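Uncharacterized protein DUF849 with a TIM barrel fold (Burkholderia xenovorans LB400, PDB 3E49) is a zinc-dependent member of the beta-keto acid cleavage enzyme family, built on a TIM barrel, and probably cleaves 3-keto-5-aminohexanoate. Local coordinates at residues G88-R98 and H139-N150. Residues are numbered along the deposited sequence; the frame is centred on the assembly and turned at random.
Sequences GGSPHMTVEER and HLERSRDLVFKN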
loop_
_atom_site.group_PDB
_atom_site.type_symbol
_atom_site.label_atom_id
_atom_site.label_comp_id
_atom_site.label_asym_id
_atom_site.label_seq_id
_atom_site.Cartn_x
_atom_site.Cartn_y
_atom_site.Cartn_z
ATOM N N GLY A 88 4.313 14.725 -27.969
ATOM C CA GLY A 88 3.738 15.764 -27.129
ATOM C C GLY A 88 4.357 17.059 -27.556
ATOM O O GLY A 88 3.691 17.937 -28.158
ATOM N N GLY A 89 5.672 17.110 -27.319
ATOM C CA GLY A 89 6.488 18.276 -27.590
ATOM C C GLY A 89 6.078 19.272 -26.519
ATOM O O GLY A 89 6.103 18.959 -25.312
ATOM N N SER A 90 5.675 20.457 -26.958
ATOM C CA SER A 90 5.175 21.464 -26.052
ATOM C C SER A 90 3.670 21.262 -25.836
ATOM O O SER A 90 2.909 21.092 -26.815
ATOM C CB SER A 90 5.452 22.866 -26.606
ATOM O OG SER A 90 4.856 23.876 -25.811
ATOM N N PRO A 91 3.240 21.215 -24.545
ATOM C CA PRO A 91 1.794 21.201 -24.219
ATOM C C PRO A 91 1.015 22.423 -24.799
ATOM O O PRO A 91 -0.223 22.413 -24.859
ATOM C CB PRO A 91 1.773 21.199 -22.676
ATOM C CG PRO A 91 3.136 20.622 -22.262
ATOM C CD PRO A 91 4.092 21.079 -23.336
ATOM N N HIS A 92 1.736 23.456 -25.224
ATOM C CA HIS A 92 1.112 24.633 -25.851
ATOM C C HIS A 92 0.647 24.285 -27.307
ATOM O O HIS A 92 -0.427 24.732 -27.755
ATOM C CB HIS A 92 2.093 25.845 -25.781
ATOM C CG HIS A 92 2.533 26.195 -24.376
ATOM N ND1 HIS A 92 1.809 27.034 -23.551
ATOM C CD2 HIS A 92 3.606 25.796 -23.642
ATOM C CE1 HIS A 92 2.419 27.145 -22.382
ATOM N NE2 HIS A 92 3.506 26.398 -22.405
HETATM N N MSE A 93 1.426 23.412 -27.966
HETATM C CA MSE A 93 1.159 23.012 -29.353
HETATM C C MSE A 93 -0.123 22.216 -29.542
HETATM O O MSE A 93 -0.716 21.755 -28.575
HETATM C CB MSE A 93 2.303 22.176 -29.871
HETATM C CG MSE A 93 3.575 22.915 -29.953
HETATM SE SE MSE A 93 4.901 21.622 -30.266
HETATM C CE MSE A 93 6.390 22.789 -30.341
ATOM N N THR A 94 -0.549 22.077 -30.810
ATOM C CA THR A 94 -1.782 21.361 -31.228
ATOM C C THR A 94 -1.533 19.893 -31.671
ATOM O O THR A 94 -0.380 19.485 -31.808
ATOM C CB THR A 94 -2.375 22.078 -32.393
ATOM O OG1 THR A 94 -1.408 22.068 -33.452
ATOM C CG2 THR A 94 -2.721 23.535 -31.986
ATOM N N VAL A 95 -2.593 19.128 -31.978
ATOM C CA VAL A 95 -2.461 17.653 -32.256
ATOM C C VAL A 95 -1.885 17.134 -33.587
ATOM O O VAL A 95 -1.131 16.145 -33.597
ATOM C CB VAL A 95 -3.817 16.895 -32.021
ATOM C CG1 VAL A 95 -3.714 15.413 -32.485
ATOM C CG2 VAL A 95 -4.261 17.014 -30.523
ATOM N N GLU A 96 -2.271 17.728 -34.706
ATOM C CA GLU A 96 -1.720 17.302 -36.008
ATOM C C GLU A 96 -0.233 17.624 -36.058
ATOM O O GLU A 96 0.583 16.833 -36.519
ATOM C CB GLU A 96 -2.426 18.035 -37.158
ATOM N N GLU A 97 0.095 18.811 -35.563
ATOM C CA GLU A 97 1.461 19.289 -35.537
ATOM C C GLU A 97 2.299 18.422 -34.605
ATOM O O GLU A 97 3.498 18.217 -34.831
ATOM C CB GLU A 97 1.494 20.752 -35.070
ATOM N N ARG A 98 1.655 17.945 -33.539
ATOM C CA ARG A 98 2.319 17.096 -32.556
ATOM C C ARG A 98 2.797 15.782 -33.180
ATOM O O ARG A 98 3.916 15.358 -32.915
ATOM C CB ARG A 98 1.418 16.880 -31.322
ATOM C CG ARG A 98 1.585 17.984 -30.269
ATOM C CD ARG A 98 0.449 18.056 -29.228
ATOM N NE ARG A 98 0.524 17.012 -28.198
ATOM C CZ ARG A 98 -0.194 15.884 -28.167
ATOM N NH1 ARG A 98 -1.093 15.595 -29.110
ATOM N NH2 ARG A 98 -0.016 15.027 -27.167
ATOM N N HIS A 139 6.037 30.881 -21.835
ATOM C CA HIS A 139 5.943 29.409 -21.813
ATOM C C HIS A 139 5.573 28.910 -20.409
ATOM O O HIS A 139 4.647 28.105 -20.253
ATOM C CB HIS A 139 7.271 28.834 -22.311
ATOM C CG HIS A 139 7.533 27.412 -21.937
ATOM N ND1 HIS A 139 7.020 26.347 -22.648
ATOM C CD2 HIS A 139 8.352 26.880 -20.998
ATOM C CE1 HIS A 139 7.469 25.219 -22.125
ATOM N NE2 HIS A 139 8.277 25.515 -21.123
ATOM N N LEU A 140 6.216 29.488 -19.391
ATOM C CA LEU A 140 5.985 29.127 -18.012
ATOM C C LEU A 140 4.690 29.682 -17.439
ATOM O O LEU A 140 3.928 28.964 -16.780
ATOM C CB LEU A 140 7.162 29.602 -17.154
ATOM C CG LEU A 140 8.495 28.928 -17.483
ATOM C CD1 LEU A 140 9.637 29.570 -16.694
ATOM C CD2 LEU A 140 8.406 27.437 -17.191
ATOM N N GLU A 141 4.404 30.948 -17.705
ATOM C CA GLU A 141 3.224 31.525 -17.122
ATOM C C GLU A 141 1.974 30.960 -17.756
ATOM O O GLU A 141 1.025 30.663 -17.079
ATOM C CB GLU A 141 3.246 33.056 -17.206
ATOM C CG GLU A 141 1.925 33.696 -16.737
ATOM C CD GLU A 141 1.419 33.181 -15.365
ATOM O OE1 GLU A 141 2.239 33.108 -14.403
ATOM O OE2 GLU A 141 0.199 32.872 -15.269
ATOM N N ARG A 142 1.982 30.791 -19.063
ATOM C CA ARG A 142 0.778 30.295 -19.720
ATOM C C ARG A 142 0.410 28.845 -19.418
ATOM O O ARG A 142 -0.670 28.389 -19.803
ATOM C CB ARG A 142 0.781 30.630 -21.213
ATOM C CG ARG A 142 0.104 32.006 -21.417
ATOM C CD ARG A 142 0.355 32.616 -22.751
ATOM N NE ARG A 142 1.420 33.621 -22.712
ATOM C CZ ARG A 142 2.065 34.085 -23.782
ATOM N NH1 ARG A 142 1.801 33.607 -24.997
ATOM N NH2 ARG A 142 3.010 35.007 -23.636
ATOM N N SER A 143 1.269 28.144 -18.679
ATOM C CA SER A 143 0.957 26.789 -18.244
ATOM C C SER A 143 -0.169 26.820 -17.220
ATOM O O SER A 143 -0.876 25.833 -17.057
ATOM C CB SER A 143 2.221 26.083 -17.701
ATOM O OG SER A 143 2.682 26.645 -16.482
ATOM N N ARG A 144 -0.339 27.946 -16.520
ATOM C CA ARG A 144 -1.388 28.058 -15.542
ATOM C C ARG A 144 -2.789 27.905 -16.193
ATOM O O ARG A 144 -3.695 27.334 -15.609
ATOM C CB ARG A 144 -1.246 29.406 -14.814
ATOM C CG ARG A 144 -2.175 29.625 -13.636
ATOM C CD ARG A 144 -2.086 31.057 -13.139
ATOM N NE ARG A 144 -0.715 31.481 -12.838
ATOM C CZ ARG A 144 -0.120 31.330 -11.660
ATOM N NH1 ARG A 144 -0.771 30.773 -10.641
ATOM N NH2 ARG A 144 1.128 31.741 -11.501
ATOM N N ASP A 145 -2.932 28.348 -17.434
ATOM C CA ASP A 145 -4.233 28.334 -18.096
ATOM C C ASP A 145 -4.333 27.381 -19.278
ATOM O O ASP A 145 -5.262 27.449 -20.057
ATOM C CB ASP A 145 -4.624 29.757 -18.521
ATOM C CG ASP A 145 -3.523 30.475 -19.294
ATOM O OD1 ASP A 145 -2.566 31.007 -18.656
ATOM O OD2 ASP A 145 -3.641 30.547 -20.547
ATOM N N LEU A 146 -3.423 26.448 -19.395
ATOM C CA LEU A 146 -3.510 25.545 -20.548
ATOM C C LEU A 146 -3.601 24.068 -20.145
ATOM O O LEU A 146 -3.133 23.651 -19.088
ATOM C CB LEU A 146 -2.387 25.859 -21.548
ATOM C CG LEU A 146 -2.520 27.276 -22.201
ATOM C CD1 LEU A 146 -1.314 27.582 -23.052
ATOM C CD2 LEU A 146 -3.828 27.497 -23.034
ATOM N N VAL A 147 -4.282 23.289 -20.971
ATOM C CA VAL A 147 -4.451 21.871 -20.703
ATOM C C VAL A 147 -3.560 21.121 -21.654
ATOM O O VAL A 147 -3.465 21.503 -22.810
ATOM C CB VAL A 147 -5.925 21.444 -20.945
ATOM C CG1 VAL A 147 -6.054 19.943 -20.963
ATOM C CG2 VAL A 147 -6.824 22.013 -19.868
ATOM N N PHE A 148 -2.886 20.078 -21.192
ATOM C CA PHE A 148 -2.152 19.234 -22.114
ATOM C C PHE A 148 -3.214 18.225 -22.569
ATOM O O PHE A 148 -3.587 17.341 -21.809
ATOM C CB PHE A 148 -0.958 18.548 -21.447
ATOM C CG PHE A 148 -0.036 17.827 -22.422
ATOM C CD1 PHE A 148 0.171 18.320 -23.717
ATOM C CD2 PHE A 148 0.715 16.722 -22.013
ATOM C CE1 PHE A 148 1.055 17.695 -24.597
ATOM C CE2 PHE A 148 1.619 16.099 -22.891
ATOM C CZ PHE A 148 1.782 16.588 -24.182
ATOM N N LYS A 149 -3.724 18.416 -23.780
ATOM C CA LYS A 149 -4.814 17.614 -24.317
ATOM C C LYS A 149 -4.356 16.324 -24.974
ATOM O O LYS A 149 -3.542 16.341 -25.868
ATOM C CB LYS A 149 -5.645 18.436 -25.323
ATOM C CG LYS A 149 -6.666 17.613 -26.168
ATOM C CD LYS A 149 -7.505 18.499 -27.148
ATOM C CE LYS A 149 -8.529 17.685 -27.963
ATOM N NZ LYS A 149 -7.899 16.762 -28.965
ATOM N N ASN A 150 -4.874 15.214 -24.466
ATOM C CA ASN A 150 -4.598 13.879 -24.943
ATOM C C ASN A 150 -5.892 13.080 -24.714
ATOM O O ASN A 150 -5.939 12.283 -23.783
ATOM C CB ASN A 150 -3.481 13.279 -24.085
ATOM C CG ASN A 150 -2.123 13.931 -24.314
ATOM O OD1 ASN A 150 -1.526 13.754 -25.374
ATOM N ND2 ASN A 150 -1.592 14.608 -23.293
#
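Phe-148 packs its ring against the turn that carries Pro-91. Pro-91 CG lies 4.2 Å from the ring centroid and 17° off the normal, a CH-pi contact over one face, while Asn-150 ND2, in the conformer given of two, lies over the opposite face. The ring reaches Pro-91 because CG stands anti to the backbone N, and its edge then meets the main chain, with CZ 3.6 Å from Gly-88 CA. Arg-98 runs past the same ring, its guanidinium plane nearly perpendicular to it (86°). The bend at chi3 brings NH2 to OD1 of that Asn-150 conformer at 2.7 Å, but the N-H...O angle of 117° marks a weak, provisional hydrogen bond; Lys-149 O lies over one guanidinium face, offset toward the rim. Farther along, the rim of the His-92 ring faces the 139-146 segment: NE2 is 3.0 Å from His-139 O, and Leu-146 CD1 approaches ND1 at the ring edge, near its plane. His-139 meets His-92 obliquely, its own NE2 bonded to Ile-18 O. His-92 lies in the Ser-90 to Met-93 type I turn, and Ser-90 OG accepts from His-92 N in an ST turn (3.2 Å). The contact thus ties the loop after barrel strand 82-85 to the weakly bonded strand 147-148 and helix 134-141. Its chemistry implies mainly apolar and aromatic packing with a weak Arg-98 to Asn-150 link, close to the zinc ion at the Gly-88 end.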